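Local coordinates for protein glia-derived nexin (Homo sapiens, PDB 4DY0) that inhibits serine proteases such as thrombin, trypsin and urokinase, binds heparin, and promotes neurite extension by blocking thrombin, at residues Ser242-Pro245 with Leu246-Ile250. Numbering follows the deposited sequence.
Sequences SSTP and LSAII
Pro245 and Ala248 meet across the first of two overlapping turns, in which the extended backbone of Thr244 and Pro245 passes into helical phi/psi values at Leu246, Ser247 and Ala248 and Ala248 N donates to Pro245 O over 2.9 Å. The N-H points fairly straight at the oxygen (155°), but it arrives from above the carbonyl plane, 53° out of it. A second bond follows at once, from Ile249 N to Leu246 O (3.1 Å), so that successive i to i+3 links wind the chain through both turns. The first turn places the CB of Ala248 against one face of the proline ring, at its CG-CD side, 3.9 Å from Pro245 CG. Ser247 lies alongside the same ring: its OG, set between the backbone N and the carbonyl carbon, is 3.6 Å from Pro245 CB. In Thr244, chi1 of -70° turns the methyl CG2 anti to the backbone N, and it reaches forward to Ile249 CG2 at 3.9 Å, the two side chains lying nearly perpendicular. Leu218 lies against both Thr244 and Ala248, while Pro239 touches Thr244 and Ile249; Ala248 O accepts a hydrogen bond from Asn216 ND2. Buried Leu246 packs on Gln375 of strand 369-376. The arrangement is a pair of overlapping type I beta turns, about one turn of 3-10-like chain in the serpin loop between strand 232-239 and helix 255-262.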
loop_
_atom_site.group_PDB
_atom_site.type_symbol
_atom_site.label_atom_id
_atom_site.label_comp_id
_atom_site.label_asym_id
_atom_site.label_seq_id
_atom_site.Cartn_x
_atom_site.Cartn_y
_atom_site.Cartn_z
ATOM N N SER A 242 -14.819 18.456 13.603
ATOM C CA SER A 242 -14.414 17.386 14.500
ATOM C C SER A 242 -15.568 16.423 14.755
ATOM O O SER A 242 -15.356 15.291 15.175
ATOM C CB SER A 242 -13.873 17.948 15.817
ATOM O OG SER A 242 -14.921 18.373 16.671
ATOM N N SER A 243 -16.788 16.873 14.480
ATOM C CA SER A 243 -17.970 16.033 14.649
ATOM C C SER A 243 -18.175 15.110 13.451
ATOM O O SER A 243 -19.148 14.364 13.390
ATOM C CB SER A 243 -19.215 16.894 14.872
ATOM O OG SER A 243 -19.357 17.856 13.838
ATOM N N THR A 244 -17.256 15.167 12.497
ATOM C CA THR A 244 -17.294 14.277 11.345
ATOM C C THR A 244 -16.255 13.177 11.516
ATOM O O THR A 244 -15.063 13.463 11.599
ATOM C CB THR A 244 -16.984 15.037 10.039
ATOM O OG1 THR A 244 -18.069 15.914 9.723
ATOM C CG2 THR A 244 -16.784 14.067 8.895
ATOM N N PRO A 245 -16.700 11.912 11.567
ATOM C CA PRO A 245 -15.745 10.811 11.659
ATOM C C PRO A 245 -15.053 10.564 10.319
ATOM O O PRO A 245 -15.649 10.795 9.262
ATOM C CB PRO A 245 -16.625 9.612 12.044
ATOM C CG PRO A 245 -17.976 9.948 11.499
ATOM C CD PRO A 245 -18.101 11.448 11.572
ATOM N N LEU A 246 -13.804 10.104 10.371
ATOM C CA LEU A 246 -13.050 9.773 9.167
ATOM C C LEU A 246 -13.832 8.813 8.289
ATOM O O LEU A 246 -13.746 8.871 7.064
ATOM C CB LEU A 246 -11.700 9.146 9.526
ATOM C CG LEU A 246 -10.757 8.855 8.348
ATOM C CD1 LEU A 246 -10.446 10.118 7.564
ATOM C CD2 LEU A 246 -9.468 8.214 8.829
ATOM N N SER A 247 -14.594 7.926 8.922
ATOM C CA SER A 247 -15.355 6.917 8.192
ATOM C C SER A 247 -16.423 7.536 7.298
ATOM O O SER A 247 -16.902 6.891 6.369
ATOM C CB SER A 247 -15.996 5.917 9.159
ATOM O OG SER A 247 -16.859 6.581 10.063
ATOM N N ALA A 248 -16.791 8.785 7.574
ATOM C CA ALA A 248 -17.817 9.465 6.786
ATOM C C ALA A 248 -17.282 10.113 5.504
ATOM O O ALA A 248 -18.060 10.470 4.621
ATOM C CB ALA A 248 -18.555 10.494 7.638
ATOM N N ILE A 249 -15.967 10.267 5.390
ATOM C CA ILE A 249 -15.412 10.938 4.214
ATOM C C ILE A 249 -14.630 10.027 3.262
ATOM O O ILE A 249 -14.371 10.401 2.119
ATOM C CB ILE A 249 -14.527 12.163 4.586
ATOM C CG1 ILE A 249 -13.237 11.714 5.267
ATOM C CG2 ILE A 249 -15.295 13.147 5.455
ATOM C CD1 ILE A 249 -12.214 12.813 5.404
ATOM N N ILE A 250 -14.267 8.833 3.715
ATOM C CA ILE A 250 -13.410 7.963 2.905
ATOM C C ILE A 250 -14.125 6.972 1.965
ATOM O O ILE A 250 -13.499 6.409 1.073
ATOM C CB ILE A 250 -12.369 7.231 3.773
ATOM C CG1 ILE A 250 -13.045 6.208 4.678
ATOM C CG2 ILE A 250 -11.591 8.229 4.609
ATOM C CD1 ILE A 250 -12.118 5.641 5.729
#